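PDB 3CSS: 6-phosphogluconolactonase from Leishmania braziliensis, which probably hydrolyses 6-phosphogluconolactone to 6-phosphogluconate, the second step in the oxidative stage of the pentose phosphate pathway. Local coordinates for residues 226-234 with 239-247. Sequence-based numbering, arbitrary orientation.
Sequences WVVRGVLSE and PLPVSRFLR
Val-231 and Arg-244 bring their CA atoms to 4.4 Å where the last turns of helix 225-232 meet the chain that loops back toward the start of these turns and then runs beside them in broadly the same direction, extended through Pro-239 to Pro-241 and 3-10 over 242-247. At Gly-230, which has no side chain, Pro-241 CD comes to 3.6 Å from CA. Water 1 donates to Trp-226 O and Pro-239 O, joining the two backbones. With CG between its backbone N and carbonyl carbon (chi1 75°), Trp-226 has Pro-239 O at its ring edge by CE3, and its CZ3 touches Pro-241 CB, while its NE1 bonds to Ser-165 O. Pro-241 also packs on Val-227 CG1 and Val-231 CG2; both methyls also touch Ser-243 OG, which is bonded to Gly-167 O.

Two arginines bind the carbonyls at the helix C-terminus. Arg-244, extended from CG to NE, presents the end of its guanidinium: NH1 reaches Gly-230 O at 2.9 Å, and NH1 and NH2 converge on Ser-233 O at 2.7 and 3.0 Å, the NH1 bond using a lone pair. A weak bond from NH2 to Glu-234 O completes the set. Arg-247 lays its CD over the Arg-244 guanidinium; a bend at chi3 brings its own guanidinium round to Val-231 O, where NH1 meets a lone pair 2.9 Å away at a nearly straight 166°. Its NH2 makes a salt bridge to Glu-234 OE1 at 3.1 Å, the two planar groups 77° apart.

Positive charge here should complement the helix dipole. The example is C-terminal helix capping by arginine side chains, within the helix-to-strand connection leading to parallel strand 252-257 of this alpha/beta fold.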
ATOM      1  N   TRP A 226      -3.473 -19.376  -0.091  1.00 12.74           N
ATOM      2  CA  TRP A 226      -2.534 -19.782   0.949  1.00 12.84           C
ATOM      3  C   TRP A 226      -2.045 -18.586   1.745  1.00 12.95           C
ATOM      4  O   TRP A 226      -1.716 -18.692   2.932  1.00 13.31           O
ATOM      5  CB  TRP A 226      -1.351 -20.532   0.343  1.00 13.11           C
ATOM      6  CG  TRP A 226      -0.305 -19.713  -0.386  1.00 12.39           C
ATOM      7  CD1 TRP A 226      -0.288 -19.411  -1.721  1.00 13.63           C
ATOM      8  CD2 TRP A 226       0.870 -19.113   0.172  1.00 12.99           C
ATOM      9  NE1 TRP A 226       0.811 -18.684  -2.026  1.00 12.67           N
ATOM     10  CE2 TRP A 226       1.548 -18.471  -0.892  1.00 12.21           C
ATOM     11  CE3 TRP A 226       1.406 -19.023   1.461  1.00 13.10           C
ATOM     12  CZ2 TRP A 226       2.742 -17.772  -0.709  1.00 13.54           C
ATOM     13  CZ3 TRP A 226       2.602 -18.352   1.628  1.00 12.72           C
ATOM     14  CH2 TRP A 226       3.251 -17.734   0.558  1.00 12.79           C
ATOM     15  N   VAL A 227      -1.972 -17.445   1.065  1.00 12.37           N
ATOM     16  CA  VAL A 227      -1.563 -16.200   1.722  1.00 11.99           C
ATOM     17  C   VAL A 227      -2.623 -15.774   2.728  1.00 12.89           C
ATOM     18  O   VAL A 227      -2.338 -15.447   3.886  1.00 12.95           O
ATOM     19  CB  VAL A 227      -1.324 -15.086   0.676  1.00 12.01           C
ATOM     20  CG1 VAL A 227      -0.930 -13.783   1.382  1.00 11.60           C
ATOM     21  CG2 VAL A 227      -0.258 -15.542  -0.382  1.00 10.91           C
ATOM     22  N   VAL A 228      -3.865 -15.732   2.271  1.00 12.71           N
ATOM     23  CA  VAL A 228      -4.964 -15.362   3.151  1.00 13.16           C
ATOM     24  C   VAL A 228      -5.024 -16.294   4.375  1.00 13.47           C
ATOM     25  O   VAL A 228      -5.088 -15.839   5.527  1.00 13.82           O
ATOM     26  CB  VAL A 228      -6.292 -15.453   2.340  1.00 13.00           C
ATOM     27  CG1 VAL A 228      -7.492 -15.339   3.270  1.00 12.69           C
ATOM     28  CG2 VAL A 228      -6.365 -14.372   1.258  1.00 13.84           C
ATOM     29  N   ARG A 229      -4.975 -17.599   4.148  0.50 14.16           N
ATOM     30  CA  ARG A 229      -5.075 -18.528   5.268  0.50 14.03           C
ATOM     31  C   ARG A 229      -3.858 -18.434   6.203  0.50 13.48           C
ATOM     32  O   ARG A 229      -4.000 -18.622   7.430  0.50 13.20           O
ATOM     33  CB  ARG A 229      -5.338 -19.949   4.768  0.50 14.16           C
ATOM     34  CG  ARG A 229      -6.780 -20.128   4.326  0.50 16.70           C
ATOM     35  CD  ARG A 229      -7.042 -21.505   3.791  0.50 18.50           C
ATOM     36  NE  ARG A 229      -6.215 -21.768   2.621  0.50 19.60           N
ATOM     37  CZ  ARG A 229      -5.142 -22.546   2.639  0.50 21.26           C
ATOM     38  NH1 ARG A 229      -4.751 -23.109   3.776  0.50 21.70           N
ATOM     39  NH2 ARG A 229      -4.454 -22.743   1.518  0.50 21.39           N
ATOM     40  N   GLY A 230      -2.690 -18.104   5.643  1.00 12.77           N
ATOM     41  CA  GLY A 230      -1.462 -17.946   6.427  1.00 12.84           C
ATOM     42  C   GLY A 230      -1.443 -16.676   7.258  1.00 13.20           C
ATOM     43  O   GLY A 230      -0.792 -16.613   8.302  1.00 13.68           O
ATOM     44  N   VAL A 231      -2.144 -15.648   6.783  1.00 12.28           N
ATOM     45  CA  VAL A 231      -2.312 -14.419   7.572  1.00 13.03           C
ATOM     46  C   VAL A 231      -3.333 -14.611   8.701  1.00 13.64           C
ATOM     47  O   VAL A 231      -3.142 -14.138   9.834  1.00 13.33           O
ATOM     48  CB  VAL A 231      -2.697 -13.204   6.654  1.00 12.45           C
ATOM     49  CG1 VAL A 231      -3.172 -11.989   7.508  1.00 14.99           C
ATOM     50  CG2 VAL A 231      -1.531 -12.826   5.700  1.00 13.31           C
ATOM     51  N   LEU A 232      -4.408 -15.337   8.389  1.00 13.47           N
ATOM     52  CA  LEU A 232      -5.527 -15.479   9.319  1.00 14.15           C
ATOM     53  C   LEU A 232      -5.382 -16.534  10.396  1.00 14.92           C
ATOM     54  O   LEU A 232      -6.080 -16.451  11.417  1.00 16.15           O
ATOM     55  CB  LEU A 232      -6.808 -15.727   8.548  1.00 14.13           C
ATOM     56  CG  LEU A 232      -7.291 -14.581   7.681  1.00 13.21           C
ATOM     57  CD1 LEU A 232      -8.539 -15.045   6.905  1.00 14.66           C
ATOM     58  CD2 LEU A 232      -7.579 -13.279   8.511  1.00 15.21           C
ATOM     59  N   SER A 233      -4.520 -17.541  10.193  1.00 15.14           N
ATOM     60  CA  SER A 233      -4.397 -18.606  11.177  1.00 15.08           C
ATOM     61  C   SER A 233      -3.945 -18.052  12.517  1.00 15.83           C
ATOM     62  O   SER A 233      -2.994 -17.284  12.590  1.00 14.03           O
ATOM     63  CB  SER A 233      -3.464 -19.713  10.690  1.00 15.49           C
ATOM     64  OG  SER A 233      -2.140 -19.244  10.545  1.00 14.40           O
ATOM     65  N   GLU A 234      -4.643 -18.433  13.588  1.00 16.75           N
ATOM     66  CA  GLU A 234      -4.313 -17.960  14.937  0.50 17.22           C
ATOM     67  C   GLU A 234      -2.888 -18.347  15.315  1.00 16.97           C
ATOM     68  O   GLU A 234      -2.124 -17.529  15.791  1.00 18.27           O
ATOM     69  CB  GLU A 234      -5.308 -18.515  15.967  0.50 17.86           C
ATOM     70  CG  GLU A 234      -4.871 -18.388  17.427  0.50 19.44           C
ATOM     71  CD  GLU A 234      -4.632 -16.951  17.873  0.50 22.75           C
ATOM     72  OE1 GLU A 234      -5.084 -16.016  17.170  0.50 24.64           O
ATOM     73  OE2 GLU A 234      -4.004 -16.765  18.947  0.50 25.70           O
ATOM     74  N   PRO A 239       2.605 -23.065   4.549  1.00 12.96           N
ATOM     75  CA  PRO A 239       3.563 -22.005   4.162  1.00 12.56           C
ATOM     76  C   PRO A 239       3.145 -20.653   4.736  1.00 13.13           C
ATOM     77  O   PRO A 239       1.960 -20.290   4.700  1.00 12.64           O
ATOM     78  CB  PRO A 239       3.494 -21.970   2.624  1.00 13.62           C
ATOM     79  CG  PRO A 239       2.291 -22.697   2.277  1.00 15.25           C
ATOM     80  CD  PRO A 239       1.853 -23.587   3.393  1.00 15.03           C
ATOM     81  N   LEU A 240       4.119 -19.930   5.272  1.00 12.42           N
ATOM     82  CA  LEU A 240       3.857 -18.720   6.067  1.00 12.09           C
ATOM     83  C   LEU A 240       4.218 -17.478   5.244  1.00 12.23           C
ATOM     84  O   LEU A 240       5.396 -17.283   4.871  1.00 12.49           O
ATOM     85  CB  LEU A 240       4.634 -18.787   7.388  1.00 13.01           C
ATOM     86  CG  LEU A 240       4.323 -17.707   8.442  1.00 12.33           C
ATOM     87  CD1 LEU A 240       4.625 -18.213   9.847  1.00 13.93           C
ATOM     88  CD2 LEU A 240       5.086 -16.410   8.159  1.00 14.23           C
ATOM     89  N   PRO A 241       3.206 -16.640   4.926  1.00 13.12           N
ATOM     90  CA  PRO A 241       3.467 -15.478   4.056  1.00 13.08           C
ATOM     91  C   PRO A 241       4.107 -14.332   4.811  1.00 13.46           C
ATOM     92  O   PRO A 241       3.804 -14.133   5.988  1.00 12.76           O
ATOM     93  CB  PRO A 241       2.056 -15.070   3.589  1.00 13.24           C
ATOM     94  CG  PRO A 241       1.175 -15.439   4.724  1.00 12.90           C
ATOM     95  CD  PRO A 241       1.780 -16.728   5.316  1.00 13.66           C
ATOM     96  N   VAL A 242       4.973 -13.569   4.144  1.00 13.55           N
ATOM     97  CA  VAL A 242       5.607 -12.435   4.778  1.00 13.82           C
ATOM     98  C   VAL A 242       4.529 -11.437   5.283  1.00 13.29           C
ATOM     99  O   VAL A 242       4.709 -10.792   6.339  1.00 15.09           O
ATOM    100  CB  VAL A 242       6.662 -11.775   3.847  1.00 13.41           C
ATOM    101  CG1 VAL A 242       5.968 -11.046   2.741  1.00 14.77           C
ATOM    102  CG2 VAL A 242       7.619 -10.875   4.642  1.00 16.65           C
ATOM    103  N   SER A 243       3.368 -11.421   4.611  1.00 12.96           N
ATOM    104  CA  SER A 243       2.282 -10.514   5.002  0.50 12.84           C
ATOM    105  C   SER A 243       1.569 -10.860   6.329  1.00 12.52           C
ATOM    106  O   SER A 243       0.718 -10.093   6.795  1.00 13.33           O
ATOM    107  CB  SER A 243       1.280 -10.373   3.854  0.50 12.69           C
ATOM    108  OG  SER A 243       0.776 -11.640   3.500  0.50 14.87           O
ATOM    109  N   ARG A 244       1.954 -11.968   6.979  1.00 12.59           N
ATOM    110  CA  ARG A 244       1.495 -12.254   8.336  1.00 12.55           C
ATOM    111  C   ARG A 244       1.830 -11.122   9.324  1.00 12.07           C
ATOM    112  O   ARG A 244       1.193 -11.030  10.381  1.00 13.12           O
ATOM    113  CB  ARG A 244       2.024 -13.598   8.827  1.00 12.66           C
ATOM    114  CG  ARG A 244       1.383 -14.081  10.115  1.00 12.21           C
ATOM    115  CD  ARG A 244       1.831 -15.478  10.535  1.00 13.46           C
ATOM    116  NE  ARG A 244       1.316 -15.809  11.877  1.00 12.57           N
ATOM    117  CZ  ARG A 244       0.107 -16.282  12.151  1.00 11.71           C
ATOM    118  NH1 ARG A 244      -0.777 -16.518  11.204  1.00 12.87           N
ATOM    119  NH2 ARG A 244      -0.221 -16.545  13.407  1.00 13.27           N
ATOM    120  N   PHE A 245       2.779 -10.227   8.999  1.00 12.44           N
ATOM    121  CA  PHE A 245       3.017  -9.064   9.877  1.00 12.57           C
ATOM    122  C   PHE A 245       1.761  -8.204  10.089  1.00 12.12           C
ATOM    123  O   PHE A 245       1.670  -7.435  11.065  1.00 11.91           O
ATOM    124  CB  PHE A 245       4.194  -8.197   9.388  1.00 13.23           C
ATOM    125  CG  PHE A 245       3.871  -7.302   8.224  1.00 14.55           C
ATOM    126  CD1 PHE A 245       3.273  -6.057   8.422  1.00 13.82           C
ATOM    127  CD2 PHE A 245       4.188  -7.689   6.911  1.00 14.03           C
ATOM    128  CE1 PHE A 245       2.965  -5.239   7.333  1.00 13.85           C
ATOM    129  CE2 PHE A 245       3.912  -6.854   5.829  1.00 14.58           C
ATOM    130  CZ  PHE A 245       3.294  -5.638   6.046  1.00 15.26           C
ATOM    131  N   LEU A 246       0.799  -8.306   9.173  1.00 11.98           N
ATOM    132  CA  LEU A 246      -0.480  -7.576   9.325  1.00 12.63           C
ATOM    133  C   LEU A 246      -1.243  -7.906  10.621  1.00 12.79           C
ATOM    134  O   LEU A 246      -2.010  -7.090  11.136  1.00 11.96           O
ATOM    135  CB  LEU A 246      -1.365  -7.833   8.103  1.00 13.08           C
ATOM    136  CG  LEU A 246      -0.893  -7.215   6.798  1.00 13.05           C
ATOM    137  CD1 LEU A 246      -1.781  -7.696   5.640  1.00 15.60           C
ATOM    138  CD2 LEU A 246      -0.826  -5.656   6.870  1.00 13.77           C
ATOM    139  N   ARG A 247      -0.985  -9.081  11.185  1.00 12.65           N
ATOM    140  CA  ARG A 247      -1.601  -9.488  12.444  1.00 13.20           C
ATOM    141  C   ARG A 247      -1.257  -8.534  13.585  1.00 13.67           C
ATOM    142  O   ARG A 247      -1.983  -8.475  14.589  1.00 14.08           O
ATOM    143  CB  ARG A 247      -1.167 -10.903  12.829  1.00 13.54           C
ATOM    144  CG  ARG A 247      -1.695 -12.003  11.921  1.00 12.31           C
ATOM    145  CD  ARG A 247      -1.426 -13.396  12.474  1.00 13.24           C
ATOM    146  NE  ARG A 247      -2.214 -13.626  13.685  1.00 12.87           N
ATOM    147  CZ  ARG A 247      -3.480 -14.026  13.676  1.00 14.22           C
ATOM    148  NH1 ARG A 247      -4.122 -14.266  12.539  1.00 16.77           N
ATOM    149  NH2 ARG A 247      -4.122 -14.188  14.821  1.00 14.95           N
TER
HETATM  150  O   HOH W   1      -0.713 -20.997   4.145  1.00 22.93           O
HETATM  151  O   HOH W   2      -6.654 -15.422  14.347  1.00 44.10           O